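Local coordinates for protein arsenite methyltransferase (Chlamydomonas reinhardtii, PDB 5EVJ) that probably catalyses methylation of trivalent arsenic with S-adenosyl-L-methionine as methyl donor, yielding mono-, di- and trimethylated arsenicals, at residues A[226-229]-A[230-233]; A[259-263]-A[264-268]; A[311-314]-A[315-318]. The protein carries 15 engineered substitutions. All blocks are in the same frame, centred on the assembly; numbering follows the deposited sequence.

Interaction 1 of 3, residues A[226-229]-A[230-233]; sequences YNND and FIRL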
loop_
_atom_site.group_PDB
_atom_site.type_symbol
_atom_site.label_atom_id
_atom_site.label_comp_id
_atom_site.label_asym_id
_atom_site.label_seq_id
_atom_site.Cartn_x
_atom_site.Cartn_y
_atom_site.Cartn_z
ATOM N N TYR A 226 -11.591 11.083 7.665
ATOM C CA TYR A 226 -10.615 11.887 8.322
ATOM C C TYR A 226 -9.313 11.039 8.430
ATOM O O TYR A 226 -9.294 9.955 9.032
ATOM C CB TYR A 226 -11.169 12.316 9.682
ATOM C CG TYR A 226 -10.172 13.065 10.545
ATOM C CD1 TYR A 226 -9.113 13.892 9.979
ATOM C CD2 TYR A 226 -10.250 12.958 11.942
ATOM C CE1 TYR A 226 -8.209 14.578 10.805
ATOM C CE2 TYR A 226 -9.331 13.626 12.769
ATOM C CZ TYR A 226 -8.336 14.425 12.237
ATOM O OH TYR A 226 -7.523 15.057 13.197
ATOM N N ASN A 227 -8.217 11.514 7.862
ATOM C CA ASN A 227 -7.037 10.676 7.914
ATOM C C ASN A 227 -6.681 10.143 9.307
ATOM O O ASN A 227 -6.196 9.010 9.411
ATOM C CB ASN A 227 -5.811 11.310 7.215
ATOM C CG ASN A 227 -5.140 12.364 8.039
ATOM O OD1 ASN A 227 -3.924 12.389 8.148
ATOM N ND2 ASN A 227 -5.907 13.235 8.619
ATOM N N ASN A 228 -6.901 10.929 10.381
ATOM C CA ASN A 228 -6.413 10.462 11.674
ATOM C C ASN A 228 -7.385 9.390 12.160
ATOM O O ASN A 228 -7.038 8.581 12.980
ATOM C CB ASN A 228 -6.287 11.576 12.723
ATOM C CG ASN A 228 -5.044 12.435 12.530
ATOM O OD1 ASN A 228 -3.984 11.898 12.294
ATOM N ND2 ASN A 228 -5.175 13.799 12.650
ATOM N N ASP A 229 -8.625 9.387 11.696
ATOM C CA ASP A 229 -9.538 8.312 12.104
ATOM C C ASP A 229 -9.134 7.010 11.400
ATOM O O ASP A 229 -9.262 5.953 11.943
ATOM C CB ASP A 229 -11.038 8.635 11.827
ATOM C CG ASP A 229 -11.613 9.627 12.785
ATOM O OD1 ASP A 229 -11.068 9.815 13.918
ATOM O OD2 ASP A 229 -12.648 10.211 12.427
ATOM N N PHE A 230 -8.637 7.099 10.173
ATOM C CA PHE A 230 -8.156 5.933 9.510
ATOM C C PHE A 230 -6.987 5.326 10.277
ATOM O O PHE A 230 -6.920 4.079 10.511
ATOM C CB PHE A 230 -7.780 6.207 8.052
ATOM C CG PHE A 230 -6.871 5.164 7.498
ATOM C CD1 PHE A 230 -7.384 3.914 7.114
ATOM C CD2 PHE A 230 -5.479 5.361 7.514
ATOM C CE1 PHE A 230 -6.505 2.928 6.684
ATOM C CE2 PHE A 230 -4.598 4.366 7.062
ATOM C CZ PHE A 230 -5.119 3.158 6.671
ATOM N N ILE A 231 -6.069 6.189 10.658
ATOM C CA ILE A 231 -4.872 5.755 11.391
ATOM C C ILE A 231 -5.279 4.958 12.653
ATOM O O ILE A 231 -4.725 3.871 12.939
ATOM C CB ILE A 231 -3.884 6.962 11.731
ATOM C CG1 ILE A 231 -3.275 7.542 10.403
ATOM C CG2 ILE A 231 -2.758 6.540 12.742
ATOM C CD1 ILE A 231 -2.348 8.772 10.566
ATOM N N ARG A 232 -6.244 5.496 13.370
ATOM C CA ARG A 232 -6.784 4.855 14.571
ATOM C C ARG A 232 -7.308 3.428 14.279
ATOM O O ARG A 232 -7.035 2.510 15.046
ATOM C CB ARG A 232 -7.945 5.688 15.222
ATOM C CG ARG A 232 -7.495 7.085 15.755
ATOM C CD ARG A 232 -8.649 7.999 16.247
ATOM N NE ARG A 232 -8.137 9.142 17.044
ATOM C CZ ARG A 232 -8.215 10.455 16.703
ATOM N NH1 ARG A 232 -8.826 10.838 15.594
ATOM N NH2 ARG A 232 -7.753 11.411 17.537
ATOM N N LEU A 233 -8.083 3.290 13.208
ATOM C CA LEU A 233 -8.690 2.013 12.847
ATOM C C LEU A 233 -7.542 1.093 12.433
ATOM O O LEU A 233 -7.418 -0.010 12.945
ATOM C CB LEU A 233 -9.647 2.228 11.710
ATOM C CG LEU A 233 -10.297 1.005 11.071
ATOM C CD1 LEU A 233 -11.181 0.167 12.059
ATOM C CD2 LEU A 233 -11.047 1.483 9.807
#
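Two backbone amides grip the carbonyl oxygen of Tyr-226, the N-cap residue of helix 227-237: Phe-230 N reaches Tyr-226 O at 3.1 Å, and Asp-229 N adds a weak bond. The i to i+4 bonding continues with Ile-231, Arg-232 and Leu-233. One turn apart, Asp-229 and Arg-232 form a salt bridge, Arg-232 NH1 standing 3.0 Å from Asp-229 OD1. It is bent, 140° at the hydrogen; the carboxylate and guanidinium planes are 50° apart, and NH1 alone of the guanidinium nitrogens bonds to this carboxylate. The extended Arg-232 chain runs past the backbone, its CG 3.2 Å from Asn-228 O, and brings NH1 obliquely to the Tyr-226 ring, 4.0 Å from CE2. Asn-228 ND2 holds the phenol by an almost straight bond of 2.7 Å to Tyr-226 OH, lying in the amide plane. Asp-229 OD2 sits at the edge of the same ring and pairs with Arg-205 NE. An alanine in place of this aspartate removes the carboxylate, and Arg-232 and Arg-205 would probably each lose this ion pair, the Arg-232 guanidinium being freer to turn. The carboxylate thus bridges two arginines, its negative charge probably also favourable near the helix N-terminus.

Interaction 2 of 3, residues A[259-263]-A[264-268]; sequences DQVGE and ARFYS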
loop_
_atom_site.group_PDB
_atom_site.type_symbol
_atom_site.label_atom_id
_atom_site.label_comp_id
_atom_site.label_asym_id
_atom_site.label_seq_id
_atom_site.Cartn_x
_atom_site.Cartn_y
_atom_site.Cartn_z
ATOM N N ASP A 259 -19.429 23.959 -1.598
ATOM C CA ASP A 259 -20.358 24.525 -0.616
ATOM C C ASP A 259 -20.817 23.476 0.377
ATOM O O ASP A 259 -21.023 23.772 1.567
ATOM C CB ASP A 259 -21.576 25.140 -1.309
ATOM C CG ASP A 259 -21.210 26.279 -2.258
ATOM O OD1 ASP A 259 -20.007 26.623 -2.432
ATOM O OD2 ASP A 259 -22.153 26.835 -2.847
ATOM N N GLN A 260 -20.959 22.251 -0.126
ATOM C CA GLN A 260 -21.455 21.113 0.660
ATOM C C GLN A 260 -20.460 20.667 1.739
ATOM O O GLN A 260 -20.856 20.175 2.804
ATOM C CB GLN A 260 -21.805 19.930 -0.264
ATOM C CG GLN A 260 -22.478 20.298 -1.594
ATOM C CD GLN A 260 -23.674 21.253 -1.455
ATOM O OE1 GLN A 260 -23.506 22.457 -1.217
ATOM N NE2 GLN A 260 -24.884 20.722 -1.632
ATOM N N VAL A 261 -19.170 20.853 1.456
ATOM C CA VAL A 261 -18.122 20.295 2.303
ATOM C C VAL A 261 -17.484 21.284 3.278
ATOM O O VAL A 261 -16.733 20.864 4.165
ATOM C CB VAL A 261 -17.044 19.552 1.468
ATOM C CG1 VAL A 261 -17.672 18.338 0.784
ATOM C CG2 VAL A 261 -16.392 20.475 0.446
ATOM N N GLY A 262 -17.785 22.576 3.122
ATOM C CA GLY A 262 -17.237 23.607 4.032
ATOM C C GLY A 262 -15.785 23.806 3.631
ATOM O O GLY A 262 -15.458 23.973 2.441
ATOM N N GLU A 263 -14.883 23.756 4.596
ATOM C CA GLU A 263 -13.509 23.918 4.172
ATOM C C GLU A 263 -12.751 22.534 4.153
ATOM O O GLU A 263 -11.531 22.490 4.258
ATOM C CB GLU A 263 -12.830 24.979 5.046
ATOM C CG GLU A 263 -13.378 26.414 4.837
ATOM C CD GLU A 263 -14.889 26.541 5.179
ATOM O OE1 GLU A 263 -15.272 26.318 6.364
ATOM O OE2 GLU A 263 -15.701 26.851 4.270
ATOM N N ALA A 264 -13.476 21.426 4.039
ATOM C CA ALA A 264 -12.802 20.100 3.981
ATOM C C ALA A 264 -11.783 20.019 2.844
ATOM O O ALA A 264 -12.071 20.405 1.734
ATOM C CB ALA A 264 -13.795 18.961 3.884
ATOM N N ARG A 265 -10.596 19.535 3.161
ATOM C CA ARG A 265 -9.569 19.285 2.182
ATOM C C ARG A 265 -9.353 17.778 2.012
ATOM O O ARG A 265 -9.196 17.033 3.001
ATOM C CB ARG A 265 -8.257 20.012 2.565
ATOM C CG ARG A 265 -8.440 21.534 2.625
ATOM C CD ARG A 265 -7.289 22.189 3.347
ATOM N NE ARG A 265 -6.296 22.470 2.364
ATOM C CZ ARG A 265 -5.014 22.802 2.568
ATOM N NH1 ARG A 265 -4.510 22.971 3.769
ATOM N NH2 ARG A 265 -4.227 22.979 1.506
ATOM N N PHE A 266 -9.339 17.353 0.743
ATOM C CA PHE A 266 -9.218 15.961 0.358
ATOM C C PHE A 266 -7.840 15.635 -0.195
ATOM O O PHE A 266 -7.245 16.434 -0.925
ATOM C CB PHE A 266 -10.270 15.578 -0.658
ATOM C CG PHE A 266 -11.667 15.757 -0.172
ATOM C CD1 PHE A 266 -12.276 17.026 -0.183
ATOM C CD2 PHE A 266 -12.404 14.675 0.273
ATOM C CE1 PHE A 266 -13.588 17.191 0.270
ATOM C CE2 PHE A 266 -13.724 14.835 0.741
ATOM C CZ PHE A 266 -14.308 16.090 0.734
ATOM N N TYR A 267 -7.365 14.439 0.166
ATOM C CA TYR A 267 -6.077 13.901 -0.269
ATOM C C TYR A 267 -6.150 12.477 -0.835
ATOM O O TYR A 267 -6.969 11.622 -0.442
ATOM C CB TYR A 267 -5.052 13.920 0.887
ATOM C CG TYR A 267 -4.953 15.309 1.438
ATOM C CD1 TYR A 267 -5.971 15.827 2.229
ATOM C CD2 TYR A 267 -3.906 16.134 1.081
ATOM C CE1 TYR A 267 -5.924 17.116 2.700
ATOM C CE2 TYR A 267 -3.808 17.407 1.569
ATOM C CZ TYR A 267 -4.827 17.896 2.372
ATOM O OH TYR A 267 -4.781 19.188 2.822
ATOM N N SER A 268 -5.245 12.267 -1.754
ATOM C CA SER A 268 -4.923 10.986 -2.284
ATOM C C SER A 268 -3.696 10.671 -1.457
ATOM O O SER A 268 -2.694 11.378 -1.551
ATOM C CB SER A 268 -4.480 11.188 -3.755
ATOM O OG SER A 268 -4.014 9.988 -4.323
#
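Val-261 overlaps the rim of the Phe-266 ring, its CG1 lying near the ring plane at the edge, 4.0 Å from CZ. With CG1 anti to the carbonyl carbon (chi1 -65°), the valine turns that methyl to the phenylalanine ring, and the two side chains meet at a slant, with the far end of the ring doing the touching. The second apolar partner of Val-261 is the methyl of Ala-264, with Val-261 CB 4.1 Å from Ala-264 CB. That methyl also packs 3.5 Å from Val-261 O, the oxygen that accepts a weak bond from Ala-264 N at 3.3 Å. This bond closes a type II' beta turn from Val-261 to Ala-264. Gly-262 takes the second position of the turn with phi 76° and psi -130°, a backbone shape that favours glycine, and is the first residue to leave the helix. Glu-263 follows it; its chain bends at chi2 and carries the carboxylate away from 264-268, back over Gly-262. Beyond the turn, Arg-265 CG runs 3.6 Å from Glu-263 O. The Arg-265 chain bends at chi3, placing the guanidinium with one face over Tyr-267 OH, which stands 3.6 Å above its plane, while NH2 forms a salt bridge with Glu-249. The turn therefore links the end of helix 256-261 to strand 266-274. That strand lies between strands 193-202 and 243-249 at one side of the mixed sheet, and both Ala-264 and Phe-266 pack on Val-202 of the former.

Interaction 3 of 3, residues A[311-314]-A[315-318]; sequences RFVT and NKPM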
loop_
_atom_site.group_PDB
_atom_site.type_symbol
_atom_site.label_atom_id
_atom_site.label_comp_id
_atom_site.label_asym_id
_atom_site.label_seq_id
_atom_site.Cartn_x
_atom_site.Cartn_y
_atom_site.Cartn_z
ATOM N N ARG A 311 14.154 9.588 4.076
ATOM C CA ARG A 311 14.863 9.332 2.839
ATOM C C ARG A 311 16.274 8.875 3.187
ATOM O O ARG A 311 16.949 9.567 3.908
ATOM C CB ARG A 311 14.920 10.608 2.002
ATOM C CG ARG A 311 15.838 10.546 0.792
ATOM C CD ARG A 311 15.514 11.762 -0.050
ATOM N NE ARG A 311 15.578 11.472 -1.466
ATOM C CZ ARG A 311 16.702 11.526 -2.193
ATOM N NH1 ARG A 311 17.872 11.886 -1.620
ATOM N NH2 ARG A 311 16.657 11.226 -3.504
ATOM N N PHE A 312 16.681 7.721 2.677
ATOM C CA PHE A 312 17.952 7.110 2.947
ATOM C C PHE A 312 18.792 7.258 1.729
ATOM O O PHE A 312 18.395 6.828 0.586
ATOM C CB PHE A 312 17.825 5.593 3.164
ATOM C CG PHE A 312 17.119 5.246 4.422
ATOM C CD1 PHE A 312 15.706 5.214 4.458
ATOM C CD2 PHE A 312 17.857 5.064 5.601
ATOM C CE1 PHE A 312 15.061 4.972 5.645
ATOM C CE2 PHE A 312 17.191 4.843 6.807
ATOM C CZ PHE A 312 15.795 4.785 6.815
ATOM N N VAL A 313 19.976 7.819 1.960
ATOM C CA VAL A 313 20.889 7.987 0.874
ATOM C C VAL A 313 21.817 6.791 0.922
ATOM O O VAL A 313 22.315 6.349 2.008
ATOM C CB VAL A 313 21.594 9.345 0.977
ATOM C CG1 VAL A 313 22.638 9.519 -0.140
ATOM C CG2 VAL A 313 20.553 10.489 0.901
ATOM N N THR A 314 22.073 6.244 -0.253
ATOM C CA THR A 314 23.010 5.080 -0.353
ATOM C C THR A 314 24.305 5.218 0.449
ATOM O O THR A 314 25.014 6.171 0.297
ATOM C CB THR A 314 23.299 4.845 -1.822
ATOM O OG1 THR A 314 22.032 4.629 -2.457
ATOM C CG2 THR A 314 24.307 3.671 -2.049
ATOM N N ASN A 315 24.554 4.272 1.349
ATOM C CA ASN A 315 25.702 4.171 2.185
ATOM C C ASN A 315 25.896 5.261 3.209
ATOM O O ASN A 315 26.972 5.296 3.842
ATOM C CB ASN A 315 26.934 3.884 1.347
ATOM C CG ASN A 315 26.922 2.438 0.795
ATOM O OD1 ASN A 315 27.217 2.194 -0.366
ATOM N ND2 ASN A 315 26.573 1.481 1.650
ATOM N N LYS A 316 24.869 6.122 3.388
ATOM C CA LYS A 316 24.945 7.149 4.398
ATOM C C LYS A 316 24.199 6.710 5.687
ATOM O O LYS A 316 22.995 6.680 5.743
ATOM C CB LYS A 316 24.345 8.471 3.911
ATOM C CG LYS A 316 25.001 9.119 2.652
ATOM C CD LYS A 316 26.518 9.132 2.674
ATOM C CE LYS A 316 27.063 9.859 3.903
ATOM N NZ LYS A 316 26.766 11.336 3.882
ATOM N N PRO A 317 24.922 6.389 6.724
ATOM C CA PRO A 317 24.180 5.972 7.899
ATOM C C PRO A 317 23.244 7.029 8.510
ATOM O O PRO A 317 23.529 8.229 8.482
ATOM C CB PRO A 317 25.294 5.545 8.868
ATOM C CG PRO A 317 26.410 6.502 8.461
ATOM C CD PRO A 317 26.385 6.406 6.949
ATOM N N MET A 318 22.102 6.592 9.043
ATOM C CA MET A 318 21.189 7.501 9.732
ATOM C C MET A 318 20.654 6.873 11.034
ATOM O O MET A 318 20.330 5.623 11.136
ATOM C CB MET A 318 20.099 7.917 8.751
ATOM C CG MET A 318 18.779 8.439 9.331
ATOM S SD MET A 318 17.444 8.242 8.082
ATOM C CE MET A 318 15.990 8.954 8.843
HETATM O O HOH W 1 21.185 5.084 4.269
HETATM O O HOH W 2 20.656 8.459 4.475
#
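A type II beta turn from Val-313 to Lys-316 reverses the chain at the end of strand 310-313, and a Met-aromatic contact spans the base of the bend. Lys-316 N closes the turn with a 2.9 Å bond to Val-313 O. Asn-315, in the third position, takes the positive phi (65°) that this turn type needs. Its OD1 lies 3.7 Å from Thr-314 CG2, while Thr-314 OG1 bonds to Ser-301 O. Lys-316 runs alongside Val-313, its CG 3.7 Å from Val-313 CG1. Two residues beyond the turn, the Met-318 side chain, with CG anti to the backbone N (chi1 159°) and extended beyond, crosses Phe-312 at about a right angle. Its SD meets the ring obliquely, 3.6 Å from Phe-312 CE2 and 4.2 Å from the ring centroid. Elsewhere the ring meets Phe-337 edge-to-face and packs on helix 322-329. Two waters bridge the backbone between these contacts: water 2 accepts from Val-313 N and donates to Lys-316 O, and water 1 donates to both Val-313 O and Lys-316 O. Water 1 also lies in the plane of the Phe-312 ring at its edge, its oxygen 3.6 Å from Phe-312 CD2.

Overall arrangement
Interactions 1 and 2 are neighbours on one side of the chain's centre, their centres 16 Å apart and their nearest atoms about 7 Å apart. Strand 193-202 joins them: Val-202 pairs through its backbone with Asn-227 and carries the side chains of Ala-264 and Phe-266, while Tyr-201 meets the Phe-230 ring and bonds to the Tyr-267 backbone. Interaction 3 is remote, its centre about 30 Å from that of interaction 1 and about 37 Å from that of interaction 2. It follows the last strand of the seven-stranded sheet, 266-274, along the chain, on strand 310-313 and the loop after it, with the Arg-311 side chain about 6 Å from a bound sodium ion. All three follow in series along the chain.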